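PDB 5F7U: cycloalternan-forming enzyme from Listeria monocytogenes serovar 1/2a, which is a large multidomain member of glycosyl hydrolase family 31, with a TIM barrel flanked by beta-rich domains, one of them a family 6 carbohydrate-binding module. Local coordinates for residues Q21-S26 against N76-A81; L38-W43 against Q49-E54. The protein carries 1 engineered substitution. One frame throughout, in Å; residues are numbered along the deposited sequence.

Contact 1: Q21-S26 against N76-A81. With GLC (alpha-D-glucopyranose), chain E.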
loop_
_atom_site.group_PDB
_atom_site.type_symbol
_atom_site.label_atom_id
_atom_site.label_comp_id
_atom_site.label_asym_id
_atom_site.label_seq_id
_atom_site.Cartn_x
_atom_site.Cartn_y
_atom_site.Cartn_z
ATOM N N GLN A 21 24.776 -6.990 20.816
ATOM C CA GLN A 21 26.062 -6.430 21.220
ATOM C C GLN A 21 26.872 -7.534 21.913
ATOM O O GLN A 21 26.288 -8.512 22.378
ATOM C CB GLN A 21 25.845 -5.216 22.132
ATOM C CG GLN A 21 25.139 -4.068 21.395
ATOM C CD GLN A 21 25.938 -3.563 20.207
ATOM O OE1 GLN A 21 25.593 -3.824 19.045
ATOM N NE2 GLN A 21 27.036 -2.873 20.489
ATOM N N PRO A 22 28.214 -7.409 21.958
ATOM C CA PRO A 22 29.023 -8.532 22.465
ATOM C C PRO A 22 29.134 -8.604 23.998
ATOM O O PRO A 22 29.941 -9.365 24.519
ATOM C CB PRO A 22 30.412 -8.259 21.850
ATOM C CG PRO A 22 30.459 -6.777 21.685
ATOM C CD PRO A 22 29.049 -6.394 21.281
ATOM N N THR A 23 28.318 -7.830 24.698
ATOM C CA THR A 23 28.384 -7.738 26.165
ATOM C C THR A 23 26.997 -7.829 26.804
ATOM O O THR A 23 26.724 -7.199 27.847
ATOM C CB THR A 23 29.079 -6.446 26.610
ATOM O OG1 THR A 23 28.431 -5.314 26.000
ATOM C CG2 THR A 23 30.579 -6.486 26.223
ATOM N N GLU A 24 26.146 -8.650 26.193
ATOM C CA GLU A 24 24.741 -8.821 26.620
ATOM C C GLU A 24 24.568 -10.058 27.496
ATOM O O GLU A 24 25.487 -10.880 27.640
ATOM C CB GLU A 24 23.833 -8.974 25.399
ATOM C CG GLU A 24 23.757 -7.739 24.511
ATOM C CD GLU A 24 22.636 -7.808 23.477
ATOM O OE1 GLU A 24 21.752 -8.709 23.572
ATOM O OE2 GLU A 24 22.635 -6.940 22.574
ATOM N N ARG A 25 23.375 -10.185 28.071
ATOM C CA ARG A 25 22.947 -11.405 28.740
ATOM C C ARG A 25 22.164 -12.255 27.745
ATOM O O ARG A 25 21.376 -11.721 26.959
ATOM C CB ARG A 25 22.056 -11.044 29.915
ATOM C CG ARG A 25 21.353 -12.233 30.559
ATOM C CD ARG A 25 20.655 -11.768 31.820
ATOM N NE ARG A 25 19.453 -10.965 31.530
ATOM C CZ ARG A 25 19.132 -9.848 32.173
ATOM N NH1 ARG A 25 17.984 -9.252 31.899
ATOM N NH2 ARG A 25 19.958 -9.314 33.078
ATOM N N SER A 26 22.377 -13.563 27.774
ATOM C CA SER A 26 21.645 -14.460 26.874
ATOM C C SER A 26 21.089 -15.652 27.657
ATOM O O SER A 26 21.863 -16.308 28.366
ATOM C CB SER A 26 22.540 -14.930 25.721
ATOM O OG SER A 26 21.796 -15.771 24.836
ATOM N N ASN A 76 40.242 -5.215 23.651
ATOM C CA ASN A 76 39.364 -5.824 24.658
ATOM C C ASN A 76 39.461 -7.335 24.796
ATOM O O ASN A 76 39.751 -8.052 23.828
ATOM C CB ASN A 76 37.899 -5.504 24.329
ATOM C CG ASN A 76 37.551 -4.050 24.523
ATOM O OD1 ASN A 76 38.199 -3.154 23.980
ATOM N ND2 ASN A 76 36.524 -3.808 25.309
ATOM N N THR A 77 39.205 -7.800 26.018
ATOM C CA THR A 77 38.948 -9.207 26.292
ATOM C C THR A 77 37.468 -9.393 26.565
ATOM O O THR A 77 36.830 -8.569 27.244
ATOM C CB THR A 77 39.780 -9.708 27.494
ATOM O OG1 THR A 77 41.156 -9.494 27.206
ATOM C CG2 THR A 77 39.576 -11.221 27.721
ATOM N N TYR A 78 36.928 -10.487 26.044
ATOM C CA TYR A 78 35.518 -10.826 26.225
ATOM C C TYR A 78 35.466 -12.112 27.008
ATOM O O TYR A 78 36.267 -13.033 26.764
ATOM C CB TYR A 78 34.805 -10.941 24.860
ATOM C CG TYR A 78 34.721 -9.598 24.192
ATOM C CD1 TYR A 78 35.768 -9.127 23.397
ATOM C CD2 TYR A 78 33.601 -8.776 24.379
ATOM C CE1 TYR A 78 35.708 -7.885 22.790
ATOM C CE2 TYR A 78 33.533 -7.527 23.788
ATOM C CZ TYR A 78 34.581 -7.090 23.004
ATOM O OH TYR A 78 34.514 -5.844 22.433
ATOM N N TRP A 79 34.563 -12.134 27.975
ATOM C CA TRP A 79 34.445 -13.189 28.977
ATOM C C TRP A 79 32.998 -13.681 29.055
ATOM O O TRP A 79 32.067 -12.909 28.788
ATOM C CB TRP A 79 34.807 -12.626 30.364
ATOM C CG TRP A 79 36.102 -11.862 30.467
ATOM C CD1 TRP A 79 36.330 -10.568 30.101
ATOM C CD2 TRP A 79 37.332 -12.340 31.040
ATOM N NE1 TRP A 79 37.633 -10.212 30.382
ATOM C CE2 TRP A 79 38.270 -11.279 30.958
ATOM C CE3 TRP A 79 37.734 -13.564 31.611
ATOM C CZ2 TRP A 79 39.595 -11.402 31.410
ATOM C CZ3 TRP A 79 39.061 -13.695 32.059
ATOM C CH2 TRP A 79 39.971 -12.605 31.969
ATOM N N LYS A 80 32.822 -14.958 29.415
ATOM C CA LYS A 80 31.498 -15.535 29.646
ATOM C C LYS A 80 31.369 -16.025 31.070
ATOM O O LYS A 80 32.201 -16.820 31.539
ATOM C CB LYS A 80 31.207 -16.701 28.685
ATOM C CG LYS A 80 30.883 -16.261 27.278
ATOM C CD LYS A 80 30.493 -17.462 26.420
ATOM C CE LYS A 80 30.125 -17.023 25.001
ATOM N NZ LYS A 80 28.812 -16.322 24.907
ATOM N N ALA A 81 30.328 -15.548 31.747
ATOM C CA ALA A 81 29.979 -16.017 33.091
ATOM C C ALA A 81 28.683 -16.805 33.001
ATOM O O ALA A 81 27.690 -16.301 32.455
ATOM C CB ALA A 81 29.822 -14.841 34.037
HETATM C C1 GLC E . 38.030 1.658 25.204
HETATM C C2 GLC E . 37.546 0.198 25.123
HETATM C C3 GLC E . 36.045 0.121 24.823
HETATM C C4 GLC E . 35.229 0.935 25.836
HETATM C C5 GLC E . 35.754 2.381 25.904
HETATM C C6 GLC E . 35.108 3.180 27.034
HETATM O O1 GLC E . 38.089 2.253 23.902
HETATM O O2 GLC E . 38.308 -0.529 24.150
HETATM O O3 GLC E . 35.597 -1.235 24.839
HETATM O O4 GLC E . 33.853 0.927 25.431
HETATM O O5 GLC E . 37.188 2.442 26.076
HETATM O O6 GLC E . 35.200 4.572 26.719
#

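Contact 2: L38-W43 against Q49-E54. With GLC (alpha-D-glucopyranose), chain E.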
loop_
_atom_site.group_PDB
_atom_site.type_symbol
_atom_site.label_atom_id
_atom_site.label_comp_id
_atom_site.label_asym_id
_atom_site.label_seq_id
_atom_site.Cartn_x
_atom_site.Cartn_y
_atom_site.Cartn_z
ATOM N N LEU A 38 26.310 -14.532 30.843
ATOM C CA LEU A 38 26.648 -13.109 30.834
ATOM C C LEU A 38 27.931 -12.867 30.062
ATOM O O LEU A 38 28.987 -13.421 30.390
ATOM C CB LEU A 38 26.780 -12.564 32.256
ATOM C CG LEU A 38 25.708 -12.917 33.272
ATOM C CD1 LEU A 38 26.139 -12.359 34.630
ATOM C CD2 LEU A 38 24.346 -12.355 32.876
ATOM N N ASN A 39 27.824 -12.039 29.031
ATOM C CA ASN A 39 28.990 -11.635 28.247
ATOM C C ASN A 39 29.528 -10.312 28.766
ATOM O O ASN A 39 28.797 -9.331 28.829
ATOM C CB ASN A 39 28.625 -11.560 26.768
ATOM C CG ASN A 39 28.202 -12.909 26.235
ATOM O OD1 ASN A 39 29.039 -13.787 26.069
ATOM N ND2 ASN A 39 26.891 -13.107 26.034
ATOM N N ILE A 40 30.806 -10.313 29.137
ATOM C CA ILE A 40 31.443 -9.170 29.817
ATOM C C ILE A 40 32.732 -8.797 29.096
ATOM O O ILE A 40 33.458 -9.685 28.658
ATOM C CB ILE A 40 31.769 -9.573 31.284
ATOM C CG1 ILE A 40 30.487 -10.038 32.001
ATOM C CG2 ILE A 40 32.465 -8.438 32.046
ATOM C CD1 ILE A 40 30.765 -10.937 33.213
ATOM N N THR A 41 33.032 -7.494 28.978
ATOM C CA THR A 41 34.317 -7.084 28.389
ATOM C C THR A 41 35.167 -6.332 29.390
ATOM O O THR A 41 34.635 -5.664 30.283
ATOM C CB THR A 41 34.155 -6.283 27.064
ATOM O OG1 THR A 41 35.398 -6.225 26.344
ATOM C CG2 THR A 41 33.628 -4.871 27.282
ATOM N N THR A 42 36.483 -6.495 29.255
ATOM C CA THR A 42 37.437 -5.655 29.984
ATOM C C THR A 42 38.456 -5.117 28.985
ATOM O O THR A 42 38.647 -5.700 27.914
ATOM C CB THR A 42 38.177 -6.463 31.069
ATOM O OG1 THR A 42 38.809 -7.618 30.469
ATOM C CG2 THR A 42 37.193 -6.901 32.153
ATOM N N TRP A 43 39.119 -4.018 29.342
ATOM C CA TRP A 43 40.173 -3.448 28.509
ATOM C C TRP A 43 41.156 -2.710 29.428
ATOM O O TRP A 43 40.739 -2.273 30.507
ATOM C CB TRP A 43 39.593 -2.488 27.464
ATOM C CG TRP A 43 38.890 -1.302 28.049
ATOM C CD1 TRP A 43 39.425 -0.051 28.267
ATOM C CD2 TRP A 43 37.535 -1.246 28.492
ATOM N NE1 TRP A 43 38.472 0.777 28.819
ATOM C CE2 TRP A 43 37.304 0.072 28.969
ATOM C CE3 TRP A 43 36.487 -2.183 28.545
ATOM C CZ2 TRP A 43 36.062 0.481 29.477
ATOM C CZ3 TRP A 43 35.241 -1.775 29.061
ATOM C CH2 TRP A 43 35.050 -0.454 29.522
ATOM N N GLN A 49 44.148 -10.434 34.725
ATOM C CA GLN A 49 42.784 -9.924 34.865
ATOM C C GLN A 49 41.882 -11.007 35.418
ATOM O O GLN A 49 41.985 -12.161 35.010
ATOM C CB GLN A 49 42.242 -9.434 33.520
ATOM C CG GLN A 49 42.967 -8.200 33.007
ATOM C CD GLN A 49 42.223 -7.466 31.900
ATOM O OE1 GLN A 49 41.327 -8.013 31.244
ATOM N NE2 GLN A 49 42.596 -6.206 31.690
ATOM N N ASP A 50 41.015 -10.621 36.355
ATOM C CA ASP A 50 39.955 -11.483 36.875
ATOM C C ASP A 50 38.619 -10.826 36.609
ATOM O O ASP A 50 38.485 -9.610 36.765
ATOM C CB ASP A 50 40.110 -11.690 38.386
ATOM C CG ASP A 50 41.422 -12.320 38.753
ATOM O OD1 ASP A 50 41.761 -13.392 38.205
ATOM O OD2 ASP A 50 42.121 -11.744 39.610
ATOM N N VAL A 51 37.649 -11.633 36.184
ATOM C CA VAL A 51 36.282 -11.172 35.975
ATOM C C VAL A 51 35.370 -12.141 36.697
ATOM O O VAL A 51 35.518 -13.368 36.586
ATOM C CB VAL A 51 35.911 -11.070 34.468
ATOM C CG1 VAL A 51 34.439 -10.702 34.274
ATOM C CG2 VAL A 51 36.787 -10.028 33.798
ATOM N N TRP A 52 34.447 -11.576 37.468
ATOM C CA TRP A 52 33.554 -12.385 38.275
ATOM C C TRP A 52 32.210 -11.704 38.451
ATOM O O TRP A 52 32.036 -10.528 38.100
ATOM C CB TRP A 52 34.192 -12.737 39.627
ATOM C CG TRP A 52 34.287 -11.597 40.591
ATOM C CD1 TRP A 52 33.415 -11.314 41.607
ATOM C CD2 TRP A 52 35.298 -10.586 40.633
ATOM N NE1 TRP A 52 33.831 -10.188 42.293
ATOM C CE2 TRP A 52 34.984 -9.725 41.720
ATOM C CE3 TRP A 52 36.452 -10.327 39.877
ATOM C CZ2 TRP A 52 35.783 -8.617 42.063
ATOM C CZ3 TRP A 52 37.244 -9.213 40.213
ATOM C CH2 TRP A 52 36.900 -8.376 41.301
ATOM N N VAL A 53 31.251 -12.464 38.971
ATOM C CA VAL A 53 29.895 -11.969 39.137
ATOM C C VAL A 53 29.519 -12.137 40.607
ATOM O O VAL A 53 29.667 -13.225 41.165
ATOM C CB VAL A 53 28.895 -12.723 38.244
ATOM C CG1 VAL A 53 27.486 -12.149 38.408
ATOM C CG2 VAL A 53 29.342 -12.655 36.784
ATOM N N GLU A 54 29.058 -11.041 41.205
ATOM C CA GLU A 54 28.501 -11.042 42.543
ATOM C C GLU A 54 26.989 -10.948 42.425
ATOM O O GLU A 54 26.467 -10.137 41.668
ATOM C CB GLU A 54 29.071 -9.880 43.335
ATOM C CG GLU A 54 30.560 -10.039 43.554
ATOM C CD GLU A 54 31.194 -8.904 44.336
ATOM O OE1 GLU A 54 30.461 -8.016 44.832
ATOM O OE2 GLU A 54 32.437 -8.918 44.465
HETATM C C1 GLC E . 38.030 1.658 25.204
HETATM C C2 GLC E . 37.546 0.198 25.123
HETATM C C3 GLC E . 36.045 0.121 24.823
HETATM C C4 GLC E . 35.229 0.935 25.836
HETATM C C5 GLC E . 35.754 2.381 25.904
HETATM C C6 GLC E . 35.108 3.180 27.034
HETATM O O1 GLC E . 38.089 2.253 23.902
HETATM O O2 GLC E . 38.308 -0.529 24.150
HETATM O O3 GLC E . 35.597 -1.235 24.839
HETATM O O4 GLC E . 33.853 0.927 25.431
HETATM O O5 GLC E . 37.188 2.442 26.076
HETATM O O6 GLC E . 35.200 4.572 26.719
#

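Contact 1: Q21-S26 against N76-A81
Pro22 leans its ring against one corner of Tyr78: Pro22 CB lies 3.7 Å from Tyr78 CE2, and Pro22 CG reaches the same carbon. The two side chains meet at a slant rather than ring flat on ring. Thr23 comes in differently, its CG2 methyl sitting at the tyrosine edge, close to the ring plane and 4.0 Å from Tyr78 CE2. The proline ring and the threonine methyl give this loop apolar carbons to set against the tyrosine; no hydrogen bond crosses between the segments. Tyr78 leaves its strand toward this loop, with CG anti to the carbonyl carbon (chi1 -68°), and also stacks with Tyr71. Within the loop, Gln21 N donates to Glu24 OE2 at 2.8 Å, from above the carboxylate plane; Glu24 OE1 forms a salt bridge with Arg28, beyond strand 25-26. Two residues before Tyr78, Asn76 uses both ends of its amide on alpha-D-glucopyranose: Asn76 OD1 accepts from GLC O2 at 2.6 Å, and Asn76 ND2 donates to GLC O3 at 2.8 Å. Such two-point gripping of neighbouring hydroxyls by one planar amide is a familiar device of carbohydrate-binding sites, here in the N-terminal domain, whose family belongs to the E-set clan.

Contact 2: L38-W43 against Q49-E54
Thr42 and Gln49 make the one hydrogen bond across this contact, from Thr42 OG1 to Gln49 OE1 at 2.7 Å. The hydroxyl meets the amide oxygen at a C=O...donor angle of 141° and is tilted out of the carbonyl plane. Thr42 serves two purposes: with OG1 between its backbone N and carbonyl carbon (chi1 55°), its methyl is turned aside to pack on valine, Thr42 CG2 lying 3.6 Å from Val51 CG2. The other Val51 methyl, CG1, meets Ile40 CG2 at 3.7 Å, the two side chains lying alongside one another, pointing opposite ways. Farther along, Leu38 CD1 reaches Val53 CG2 at 3.9 Å, a slanting approach. Branched aliphatics suit this place, because the strands face each other with axes 9.0 Å apart at 146° and are bridged by side chains, as between the layers of a beta sandwich.

In the next shell, Trp79 NE1 donates to Thr42 OG1, which thus both gives and receives a bond, and Gln49 NE2 is held by Glu46 OE1, which helps fix the rotation of the amide. On the outward side of 49-54, Trp52 NE1 points almost straight at Glu54 OE2, 2.9 Å away and in the indole plane, while Glu54 OE1 pairs with Lys97. Trp43, whose first side-chain bond leaves the backbone away from 49-54, lays one ring face against alpha-D-glucopyranose, with GLC C2 3.5 Å above the plane and toward the rim.

Chemically, then, the interface is apolar along most of its length, with a polar link at the end near the sugar site. The buried Thr42 hydroxyl is satisfied from two sides, by Gln49 and Trp79, so its burial probably costs little; the amide of Gln49, a partly exposed residue, is held by Thr42 and Glu46.

The two contacts lie about 8 Å apart, centre to centre, in the N-terminal domain, each more than 40 Å from the middle of the chain. Along the sequence the segments come in the order 21-26, 38-43, 49-54, 76-81, so contact 1 brackets contact 2. Strand 36-43 joins them: it pairs antiparallel with both 25-26 and 76-84, and backbone bonds such as Trp79 N to Ile40 O (2.8 Å) fasten it to the latter. Contact 1 occupies one side of this sheet and contact 2 the side facing strand 49-57. Asn76 and Trp43, one from each contact, come together with Tyr8 and Asn75 in a single glycan pocket.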